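Local coordinates for protein homoserine O-acetyltransferase (Bacillus anthracis str. 'Ames Ancestor', PDB 3I1I) that probably transfers an acetyl group to the hydroxyl of homoserine, a step toward methionine, at residues N181-I186 with L289-H294; T128-A133 with A161-V166; V310-C315 with R324-M329; F124-F129 with T283-L288. All blocks are in the same frame, centred on the assembly; numbering follows the deposited sequence. Where two conformers were deposited one is given.

Contact 1: N181-I186 with L289-H294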
# COMPACT_ATOMS: atom_id res chain seq x y z
N ASN A 181 -2.60 11.53 -18.65
CA ASN A 181 -2.54 10.50 -19.71
C ASN A 181 -3.96 10.16 -20.16
O ASN A 181 -4.93 10.38 -19.39
CB ASN A 181 -1.87 9.22 -19.21
CG ASN A 181 -0.39 9.23 -19.42
OD1 ASN A 181 0.07 9.57 -20.50
ND2 ASN A 181 0.38 8.87 -18.39
N PRO A 182 -4.11 9.64 -21.39
CA PRO A 182 -5.43 9.33 -21.90
C PRO A 182 -6.07 8.13 -21.21
O PRO A 182 -7.28 7.95 -21.30
CB PRO A 182 -5.19 9.04 -23.39
CG PRO A 182 -3.76 8.75 -23.50
CD PRO A 182 -3.06 9.40 -22.39
N GLN A 183 -5.24 7.31 -20.58
CA GLN A 183 -5.69 6.09 -19.90
C GLN A 183 -4.85 5.94 -18.67
O GLN A 183 -3.64 6.05 -18.77
CB GLN A 183 -5.49 4.86 -20.80
CG GLN A 183 -6.27 4.91 -22.10
CD GLN A 183 -5.98 3.72 -23.02
OE1 GLN A 183 -4.84 3.53 -23.44
NE2 GLN A 183 -7.02 2.96 -23.38
N ASN A 184 -5.45 5.74 -17.50
CA ASN A 184 -4.64 5.71 -16.30
C ASN A 184 -3.71 4.49 -16.40
O ASN A 184 -4.17 3.37 -16.63
CB ASN A 184 -5.48 5.63 -15.04
CG ASN A 184 -4.68 6.04 -13.81
OD1 ASN A 184 -4.16 7.15 -13.79
ND2 ASN A 184 -4.57 5.16 -12.80
N PRO A 185 -2.40 4.70 -16.27
CA PRO A 185 -1.50 3.56 -16.38
C PRO A 185 -1.85 2.46 -15.42
O PRO A 185 -2.35 2.72 -14.32
CB PRO A 185 -0.14 4.15 -16.05
CG PRO A 185 -0.27 5.59 -16.44
CD PRO A 185 -1.69 5.96 -16.04
N ILE A 186 -1.62 1.23 -15.85
CA ILE A 186 -1.92 0.05 -15.05
C ILE A 186 -1.15 0.11 -13.71
O ILE A 186 -1.73 -0.16 -12.68
CB ILE A 186 -1.52 -1.25 -15.81
CG1 ILE A 186 -2.32 -1.38 -17.11
CG2 ILE A 186 -1.71 -2.50 -14.93
CD1 ILE A 186 -3.86 -1.37 -16.92
N LEU A 289 -10.55 3.89 -13.16
CA LEU A 289 -11.40 3.71 -14.33
C LEU A 289 -11.05 4.63 -15.51
O LEU A 289 -11.60 4.41 -16.59
CB LEU A 289 -12.86 3.97 -13.97
CG LEU A 289 -13.53 2.91 -13.10
CD1 LEU A 289 -14.90 3.41 -12.67
CD2 LEU A 289 -13.58 1.55 -13.82
N HIS A 290 -10.17 5.64 -15.32
CA HIS A 290 -9.95 6.61 -16.37
C HIS A 290 -9.38 6.04 -17.68
O HIS A 290 -8.27 5.52 -17.72
CB HIS A 290 -9.06 7.77 -15.91
CG HIS A 290 -8.67 8.69 -17.01
ND1 HIS A 290 -9.58 9.50 -17.66
CD2 HIS A 290 -7.47 8.91 -17.62
CE1 HIS A 290 -8.97 10.17 -18.62
NE2 HIS A 290 -7.69 9.84 -18.62
N ASP A 291 -10.13 6.25 -18.76
CA ASP A 291 -9.89 5.62 -20.05
C ASP A 291 -10.74 6.32 -21.10
O ASP A 291 -11.94 6.03 -21.22
CB ASP A 291 -10.36 4.17 -19.99
CG ASP A 291 -10.04 3.40 -21.26
OD1 ASP A 291 -9.38 3.99 -22.16
OD2 ASP A 291 -10.42 2.19 -21.34
N ILE A 292 -10.13 7.25 -21.83
CA ILE A 292 -10.87 7.97 -22.86
C ILE A 292 -11.35 6.99 -23.96
O ILE A 292 -12.39 7.23 -24.59
CB ILE A 292 -10.10 9.20 -23.45
CG1 ILE A 292 -8.90 8.77 -24.28
CG2 ILE A 292 -9.72 10.20 -22.35
CD1 ILE A 292 -8.31 9.88 -25.13
N ALA A 293 -10.66 5.86 -24.16
CA ALA A 293 -11.14 4.81 -25.10
C ALA A 293 -12.36 4.07 -24.61
O ALA A 293 -13.00 3.37 -25.38
CB ALA A 293 -10.01 3.79 -25.43
N HIS A 294 -12.70 4.17 -23.34
CA HIS A 294 -13.90 3.47 -22.84
C HIS A 294 -15.14 3.98 -23.57
O HIS A 294 -15.40 5.17 -23.64
CB HIS A 294 -14.11 3.67 -21.35
CG HIS A 294 -15.28 2.93 -20.83
ND1 HIS A 294 -15.38 1.55 -20.92
CD2 HIS A 294 -16.44 3.35 -20.27
CE1 HIS A 294 -16.53 1.16 -20.40
NE2 HIS A 294 -17.20 2.23 -20.01
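Asn184 N donates to His290 O at 2.8 Å, and Ile292 N donates to Pro182 O at 3.0 Å. These two backbone bonds flank Gln183 and Asp291, which form a single beta bridge between two loops. The second bond is nearly straight, 178° at the hydrogen. Between them Gln183 CA makes a CA-H...O contact with His290 O. His290 NE2 gives its hydrogen to Asn181 O at 2.9 Å, and that oxygen lies close to the plane of the imidazole. With CG of His290 anti to its backbone N (chi1 172°), the imidazole reaches the 181-186 loop at Asn181 O. Gln183 and Asp291 run side by side. Gln183 NE2 reaches Asp291 OD1 at 2.8 Å, meeting it from above the carboxylate plane. Pro182 CB packs on Ile292 CD1 at 3.7 Å. Further out, Gln162 NE2 also donates to Asn181 O, so two donors grip this carbonyl. The other carboxylate oxygen, Asp291 OD2, bonds Ser245 OG of the second subunit. Gln321 bonds the side-chain amides of Asn181 and Asn184, and Asn184 ND2 also bonds Ser189 OG. The contact is mostly polar yet buried. Its hydrogen bonds satisfy loop carbonyls inside the protein, and Asp291 links the pairing to the second subunit.

Contact 2: T128-A133 with A161-V166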
# COMPACT_ATOMS: atom_id res chain seq x y z
N THR A 128 -17.19 8.64 -13.09
CA THR A 128 -16.01 8.81 -13.89
C THR A 128 -15.76 10.29 -14.14
O THR A 128 -16.60 11.14 -13.83
CB THR A 128 -16.18 8.15 -15.25
OG1 THR A 128 -17.14 8.89 -16.03
CG2 THR A 128 -16.61 6.71 -15.07
N PHE A 129 -14.62 10.60 -14.72
CA PHE A 129 -14.31 11.97 -15.05
C PHE A 129 -15.09 12.45 -16.24
O PHE A 129 -15.17 13.64 -16.48
CB PHE A 129 -12.80 12.19 -15.19
CG PHE A 129 -12.07 12.04 -13.87
CD1 PHE A 129 -12.39 12.88 -12.79
CD2 PHE A 129 -11.14 11.03 -13.67
CE1 PHE A 129 -11.78 12.72 -11.55
CE2 PHE A 129 -10.53 10.87 -12.42
CZ PHE A 129 -10.87 11.72 -11.36
N LEU A 130 -15.73 11.53 -16.95
CA LEU A 130 -16.69 11.93 -17.97
C LEU A 130 -17.96 12.48 -17.30
O LEU A 130 -18.52 13.50 -17.77
CB LEU A 130 -16.98 10.81 -18.93
CG LEU A 130 -18.06 11.06 -19.98
CD1 LEU A 130 -17.85 12.39 -20.70
CD2 LEU A 130 -18.08 9.84 -20.95
N ASP A 131 -18.39 11.88 -16.19
CA ASP A 131 -19.53 12.43 -15.42
C ASP A 131 -19.27 13.87 -15.01
O ASP A 131 -20.16 14.71 -15.15
CB ASP A 131 -19.84 11.60 -14.20
CG ASP A 131 -20.48 10.27 -14.56
OD1 ASP A 131 -21.48 10.31 -15.29
OD2 ASP A 131 -19.98 9.20 -14.13
N VAL A 132 -18.04 14.17 -14.58
CA VAL A 132 -17.69 15.51 -14.19
C VAL A 132 -17.75 16.50 -15.39
O VAL A 132 -18.27 17.62 -15.27
CB VAL A 132 -16.33 15.57 -13.44
CG1 VAL A 132 -15.88 17.02 -13.25
CG2 VAL A 132 -16.42 14.79 -12.07
N ALA A 133 -17.24 16.06 -16.54
CA ALA A 133 -17.28 16.84 -17.76
C ALA A 133 -18.76 17.09 -18.18
O ALA A 133 -19.10 18.19 -18.60
CB ALA A 133 -16.48 16.10 -18.86
N ALA A 161 -10.27 17.26 -18.65
CA ALA A 161 -10.08 18.08 -19.85
C ALA A 161 -10.06 17.19 -21.08
O ALA A 161 -10.52 17.58 -22.15
CB ALA A 161 -8.81 18.89 -19.76
N GLN A 162 -9.52 15.98 -20.93
CA GLN A 162 -9.42 15.12 -22.09
C GLN A 162 -10.81 14.61 -22.45
O GLN A 162 -11.12 14.47 -23.62
CB GLN A 162 -8.47 13.96 -21.85
CG GLN A 162 -7.01 14.33 -21.97
CD GLN A 162 -6.11 13.22 -21.43
OE1 GLN A 162 -5.56 12.45 -22.21
NE2 GLN A 162 -5.98 13.12 -20.11
N GLN A 163 -11.64 14.36 -21.45
CA GLN A 163 -13.01 13.91 -21.70
C GLN A 163 -13.83 15.00 -22.42
O GLN A 163 -14.56 14.71 -23.36
CB GLN A 163 -13.66 13.46 -20.39
CG GLN A 163 -13.08 12.17 -19.81
CD GLN A 163 -13.49 10.94 -20.62
OE1 GLN A 163 -13.91 11.05 -21.78
NE2 GLN A 163 -13.39 9.76 -20.01
N TRP A 164 -13.61 16.25 -22.07
CA TRP A 164 -14.16 17.37 -22.84
C TRP A 164 -13.75 17.36 -24.32
O TRP A 164 -14.59 17.51 -25.22
CB TRP A 164 -13.68 18.71 -22.26
CG TRP A 164 -14.56 19.28 -21.25
CD1 TRP A 164 -14.49 19.08 -19.93
CD2 TRP A 164 -15.66 20.18 -21.48
NE1 TRP A 164 -15.46 19.80 -19.31
CE2 TRP A 164 -16.20 20.47 -20.24
CE3 TRP A 164 -16.23 20.74 -22.61
CZ2 TRP A 164 -17.29 21.32 -20.08
CZ3 TRP A 164 -17.31 21.59 -22.46
CH2 TRP A 164 -17.83 21.86 -21.22
N ALA A 165 -12.45 17.23 -24.56
CA ALA A 165 -11.94 17.23 -25.92
C ALA A 165 -12.52 16.07 -26.77
O ALA A 165 -12.86 16.24 -27.95
CB ALA A 165 -10.42 17.20 -25.92
N VAL A 166 -12.65 14.91 -26.16
CA VAL A 166 -13.22 13.75 -26.85
C VAL A 166 -14.74 13.93 -27.05
O VAL A 166 -15.23 13.79 -28.15
CB VAL A 166 -12.92 12.43 -26.07
CG1 VAL A 166 -13.74 11.28 -26.61
CG2 VAL A 166 -11.43 12.13 -26.15
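Gln163 packs on Leu130 at the middle of this helix crossing. Leu130 CB lies 3.9 Å from Gln163 CD, so it meets the amide end of the glutamine through carbon. The Gln163 chain bends at chi2 (-72°), which lays its amide alongside helix 129-142. Gln163 CG also passes close to the backbone of Leu130. An apolar patch is built on Ala133. Ala133 CB sits 3.7 Å from Trp164 CD1, at the pyrrole end of the indole, and 4.2 Å from Gln163 CB. Ala133 faces the other helix where the segment axes pass 8.6 Å apart, crossing at -68°. No hydrogen bond links the two segments. The polar bonds lie at the N-terminus of helix 129-142, where Thr128 and Asp131 form a capping box. Asp131 N donates to Thr128 OG1 at 3.2 Å, and Thr128 N donates to Asp131 OD2 at 3.0 Å. Asp131 OD1 is held by Tyr17 and by the backbone of Glu20. Trp164 NE1 has its partner in Gln136 OE1, one turn on from Ala133. The helices are thus joined by carbon packing here, while the capping box closes the first turn of one of them and would stabilise its start.

Contact 3: V310-C315 with R324-M329. With PO4 (phosphate ion), chain C.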
# COMPACT_ATOMS: atom_id res chain seq x y z
N VAL A 310 -4.29 20.47 -29.49
CA VAL A 310 -3.96 19.75 -28.24
C VAL A 310 -2.51 19.96 -27.81
O VAL A 310 -1.60 19.83 -28.63
CB VAL A 310 -4.24 18.22 -28.38
CG1 VAL A 310 -3.55 17.40 -27.25
CG2 VAL A 310 -5.77 17.95 -28.42
N LEU A 311 -2.32 20.30 -26.52
CA LEU A 311 -0.99 20.45 -25.90
C LEU A 311 -0.89 19.56 -24.66
O LEU A 311 -1.67 19.72 -23.71
CB LEU A 311 -0.72 21.92 -25.50
CG LEU A 311 0.65 22.21 -24.81
CD1 LEU A 311 1.90 21.80 -25.70
CD2 LEU A 311 0.78 23.66 -24.39
N MSE A 312 0.03 18.59 -24.67
CA MSE A 312 0.28 17.73 -23.51
C MSE A 312 1.62 18.16 -22.85
O MSE A 312 2.66 18.34 -23.54
CB MSE A 312 0.34 16.26 -23.92
CG MSE A 312 -0.90 15.64 -24.61
SE MSE A 312 -2.48 15.78 -23.48
CE MSE A 312 -1.99 14.28 -22.32
N ILE A 313 1.59 18.34 -21.53
CA ILE A 313 2.73 18.79 -20.75
C ILE A 313 3.02 17.77 -19.65
O ILE A 313 2.55 17.90 -18.53
CB ILE A 313 2.49 20.16 -20.14
CG1 ILE A 313 2.08 21.17 -21.22
CG2 ILE A 313 3.74 20.69 -19.39
CD1 ILE A 313 1.67 22.59 -20.61
N PRO A 314 3.76 16.70 -20.00
CA PRO A 314 4.17 15.73 -19.00
C PRO A 314 5.52 16.13 -18.36
O PRO A 314 6.26 16.97 -18.87
CB PRO A 314 4.36 14.47 -19.83
CG PRO A 314 4.87 14.96 -21.09
CD PRO A 314 4.15 16.26 -21.35
N CYS A 315 5.81 15.48 -17.25
CA CYS A 315 7.07 15.59 -16.61
C CYS A 315 7.78 14.27 -16.74
O CYS A 315 7.27 13.23 -16.31
CB CYS A 315 6.90 15.91 -15.12
SG CYS A 315 8.55 16.18 -14.36
N ARG A 324 5.62 8.52 -21.70
CA ARG A 324 5.59 7.88 -23.03
C ARG A 324 4.17 7.85 -23.65
O ARG A 324 4.04 7.90 -24.85
CB ARG A 324 6.19 6.48 -23.02
CG ARG A 324 5.36 5.51 -22.25
CD ARG A 324 6.06 4.18 -22.11
NE ARG A 324 6.16 3.49 -23.39
CZ ARG A 324 7.09 2.59 -23.71
NH1 ARG A 324 8.02 2.22 -22.86
NH2 ARG A 324 7.04 2.03 -24.88
N TYR A 325 3.12 7.76 -22.84
CA TYR A 325 1.78 7.68 -23.41
C TYR A 325 1.29 9.04 -23.89
O TYR A 325 0.38 9.09 -24.71
CB TYR A 325 0.80 7.05 -22.42
CG TYR A 325 1.34 5.76 -21.86
CD1 TYR A 325 1.47 4.64 -22.67
CD2 TYR A 325 1.80 5.69 -20.55
CE1 TYR A 325 2.02 3.45 -22.18
CE2 TYR A 325 2.32 4.51 -20.03
CZ TYR A 325 2.45 3.40 -20.84
OH TYR A 325 2.99 2.24 -20.34
N ASN A 326 1.89 10.14 -23.44
CA ASN A 326 1.57 11.44 -24.05
C ASN A 326 2.07 11.46 -25.51
O ASN A 326 1.38 11.95 -26.43
CB ASN A 326 2.17 12.61 -23.29
CG ASN A 326 1.44 12.97 -22.00
OD1 ASN A 326 1.54 14.12 -21.57
ND2 ASN A 326 0.73 12.03 -21.38
N TYR A 327 3.28 10.93 -25.72
CA TYR A 327 3.87 10.88 -27.07
C TYR A 327 3.06 10.01 -27.99
O TYR A 327 2.81 10.36 -29.15
CB TYR A 327 5.31 10.39 -27.03
CG TYR A 327 6.25 11.43 -26.46
CD1 TYR A 327 6.72 12.48 -27.25
CD2 TYR A 327 6.62 11.39 -25.12
CE1 TYR A 327 7.55 13.48 -26.71
CE2 TYR A 327 7.46 12.35 -24.58
CZ TYR A 327 7.93 13.39 -25.38
OH TYR A 327 8.78 14.31 -24.80
N LYS A 328 2.59 8.87 -27.48
CA LYS A 328 1.78 7.98 -28.31
C LYS A 328 0.52 8.71 -28.79
O LYS A 328 0.22 8.74 -29.98
CB LYS A 328 1.42 6.72 -27.52
CG LYS A 328 0.58 5.72 -28.27
CD LYS A 328 1.41 4.93 -29.31
CE LYS A 328 1.13 5.34 -30.76
NZ LYS A 328 0.81 4.10 -31.53
N MSE A 329 -0.20 9.31 -27.85
CA MSE A 329 -1.46 10.02 -28.13
C MSE A 329 -1.27 11.14 -29.14
O MSE A 329 -2.07 11.29 -30.07
CB MSE A 329 -2.02 10.57 -26.82
CG MSE A 329 -2.98 11.72 -26.97
SE MSE A 329 -3.77 12.16 -25.26
CE MSE A 329 -4.85 13.72 -25.75
P PO4 C . 9.22 3.63 -19.52
O1 PO4 C . 7.98 4.41 -19.16
O2 PO4 C . 8.83 2.33 -20.18
O3 PO4 C . 10.07 3.34 -18.30
O4 PO4 C . 10.08 4.42 -20.48
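Met312 and Met329, both selenomethionines, make the apolar part of this strand-to-helix contact. Met312 SE lies 3.9 Å from Met329 CE, and the two side chains cross at about a right angle. Met329 is extended beyond CG, so its methyl reaches the strand, where Val310 CG1 meets Met329 CE at 4.2 Å. Met312 is instead folded, bent at chi2 and chi3, and its CE comes back over the amide of Asn326. The second group of contacts is made to that amide. Asn326 OD1 approaches Pro314 CB at 3.3 Å and Met312 CB at 3.4 Å. These are carbon-to-oxygen packing contacts, and no hydrogen bond joins the segments. The polar end of Asn326 is used elsewhere: ND2 donates to Thr180 O and, weakly, to Asn181 OD1. At the N-terminal end of the helix Arg324 faces away from the strand. Arg324 NH1 donates to O2 of a phosphate ion at 2.8 Å, with the phosphorus at the edge of the guanidinium; the ion probably came from the crystallisation liquor. Tyr325 OH bonds Glu234 of the second subunit. Strand 309-313 and the helix run nearly antiparallel, 166° between segment axes, as in a beta-alpha-beta crossover. The strand pairs with 174-178 and 340-342 in the main sheet, and helix 362-370 packs against Leu311 and Ile313.

Contact 4: F124-F129 with T283-L288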
# COMPACT_ATOMS: atom_id res chain seq x y z
N PHE A 124 -23.56 5.35 -2.88
CA PHE A 124 -23.29 6.37 -3.90
C PHE A 124 -22.87 5.72 -5.22
O PHE A 124 -22.18 4.72 -5.23
CB PHE A 124 -22.23 7.37 -3.45
CG PHE A 124 -22.23 8.62 -4.27
CD1 PHE A 124 -23.16 9.62 -4.02
CD2 PHE A 124 -21.36 8.77 -5.33
CE1 PHE A 124 -23.20 10.77 -4.78
CE2 PHE A 124 -21.38 9.91 -6.11
CZ PHE A 124 -22.31 10.92 -5.84
N PRO A 125 -23.31 6.29 -6.35
CA PRO A 125 -22.94 5.63 -7.59
C PRO A 125 -21.50 5.87 -7.97
O PRO A 125 -20.93 6.90 -7.65
CB PRO A 125 -23.84 6.30 -8.64
CG PRO A 125 -24.19 7.61 -8.06
CD PRO A 125 -24.23 7.42 -6.56
N VAL A 126 -20.93 4.91 -8.68
CA VAL A 126 -19.64 5.07 -9.28
C VAL A 126 -19.70 6.19 -10.29
O VAL A 126 -20.65 6.23 -11.14
CB VAL A 126 -19.20 3.78 -9.97
CG1 VAL A 126 -17.92 4.02 -10.76
CG2 VAL A 126 -19.07 2.64 -8.91
N PHE A 127 -18.71 7.09 -10.19
CA PHE A 127 -18.55 8.15 -11.16
C PHE A 127 -17.21 8.06 -11.89
O PHE A 127 -16.24 7.54 -11.35
CB PHE A 127 -18.69 9.53 -10.49
CG PHE A 127 -17.42 10.07 -9.86
CD1 PHE A 127 -16.64 10.97 -10.54
CD2 PHE A 127 -17.03 9.67 -8.58
CE1 PHE A 127 -15.49 11.49 -9.98
CE2 PHE A 127 -15.88 10.16 -8.00
CZ PHE A 127 -15.09 11.07 -8.70
N THR A 128 -17.19 8.64 -13.09
CA THR A 128 -16.01 8.81 -13.89
C THR A 128 -15.76 10.29 -14.14
O THR A 128 -16.60 11.14 -13.83
CB THR A 128 -16.18 8.15 -15.25
OG1 THR A 128 -17.14 8.89 -16.03
CG2 THR A 128 -16.61 6.71 -15.07
N PHE A 129 -14.62 10.60 -14.72
CA PHE A 129 -14.31 11.97 -15.05
C PHE A 129 -15.09 12.45 -16.24
O PHE A 129 -15.17 13.64 -16.48
CB PHE A 129 -12.80 12.19 -15.19
CG PHE A 129 -12.07 12.04 -13.87
CD1 PHE A 129 -12.39 12.88 -12.79
CD2 PHE A 129 -11.14 11.03 -13.67
CE1 PHE A 129 -11.78 12.72 -11.55
CE2 PHE A 129 -10.53 10.87 -12.42
CZ PHE A 129 -10.87 11.72 -11.36
N THR A 283 -13.13 8.60 -5.59
CA THR A 283 -12.23 9.39 -6.45
C THR A 283 -11.09 8.49 -6.93
O THR A 283 -10.77 8.51 -8.12
CB THR A 283 -11.70 10.62 -5.70
OG1 THR A 283 -12.81 11.37 -5.24
CG2 THR A 283 -10.83 11.52 -6.61
N ALA A 284 -10.52 7.66 -6.04
CA ALA A 284 -9.51 6.65 -6.48
C ALA A 284 -10.12 5.72 -7.54
O ALA A 284 -9.47 5.40 -8.56
CB ALA A 284 -8.92 5.86 -5.29
N LYS A 285 -11.37 5.32 -7.34
CA LYS A 285 -12.07 4.50 -8.33
C LYS A 285 -12.20 5.21 -9.71
O LYS A 285 -11.96 4.62 -10.76
CB LYS A 285 -13.45 4.12 -7.81
CG LYS A 285 -14.24 3.19 -8.75
CD LYS A 285 -13.78 1.72 -8.71
CE LYS A 285 -14.65 0.91 -9.67
NZ LYS A 285 -14.76 -0.57 -9.44
N ALA A 286 -12.53 6.50 -9.68
CA ALA A 286 -12.59 7.29 -10.90
C ALA A 286 -11.24 7.29 -11.60
O ALA A 286 -11.16 7.21 -12.84
CB ALA A 286 -13.05 8.76 -10.58
N VAL A 287 -10.17 7.42 -10.81
CA VAL A 287 -8.85 7.52 -11.42
C VAL A 287 -8.53 6.18 -12.06
O VAL A 287 -8.04 6.12 -13.20
CB VAL A 287 -7.75 7.88 -10.39
CG1 VAL A 287 -6.34 7.51 -10.98
CG2 VAL A 287 -7.86 9.38 -9.94
N LEU A 288 -8.79 5.10 -11.35
CA LEU A 288 -8.48 3.77 -11.85
C LEU A 288 -9.32 3.38 -13.10
O LEU A 288 -8.84 2.67 -13.98
CB LEU A 288 -8.67 2.78 -10.71
CG LEU A 288 -8.92 1.30 -10.77
CD1 LEU A 288 -9.04 0.93 -9.29
CD2 LEU A 288 -10.19 0.94 -11.52
O HOH W 1 -12.90 8.29 -14.75
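This is a buried, mainly apolar contact in which the loop leading into helix 129-142 packs on helix 277-289. Ala286 is its centre. The methyl of Ala286 meets the faces of two phenyl rings in CH-pi contacts, the rings set roughly at right angles as seen from it. Ala286 CB lies 3.9 Å from the centroid of the Phe127 ring and 4.0 Å from that of the Phe129 ring. In both cases it sits over a face, about 25° off the ring normal. Ala286 CB also touches the backbone, 3.5 Å from Phe127 O. The CG of Phe127 lies between its backbone N and carbonyl carbon (chi1 85°), and this turns the ring to the helix, where CE2 and CZ also meet the backbone of Thr283. The ring of Phe129 continues along the helix to Val287, whose CG2 lies at the ring edge, 3.9 Å from Phe129 CE2. Val126 makes a looser contact, with CG1 4.3 Å from Lys285 CG. One water adds a polar link. It accepts from Phe129 N at 2.9 Å and donates to Ala286 O at 2.8 Å, so it bridges the first turn of one helix to the other. The amine of Lys285 is directed to the second subunit, where backbone carbonyls of Val254 and Lys253 accept from it. Phe129 also packs on Ala156, Met159 and Ile160 of helix 156-167. That helix begins within a GxSxG sequence whose turn is consistent with the nucleophile elbow characteristic of the alpha/beta-hydrolase fold.

Overall arrangement
All four contacts are buried, but their chemistry differs. Contact 1 is loop on loop and relies on hydrogen bonds. Contacts 2 and 4 rest on carbon packing, with one bridging water in contact 4, and contact 3 combines selenomethionine packing with carbon contacts to one asparagine amide. Contacts 2 and 4 share Thr128 and Phe129, so the start of helix 129-142 meets both helix 156-167 and helix 277-289. Contact 1 lies between the others: it touches contact 2 through Gln162, contact 3 through Asn326 and Met329, and contact 4 through Val287 and Val126. Contacts 3 and 4 do not touch, their nearest atoms being about 12 Å apart. Contacts 1, 3 and 4 reach the second subunit with hydrogen bonds.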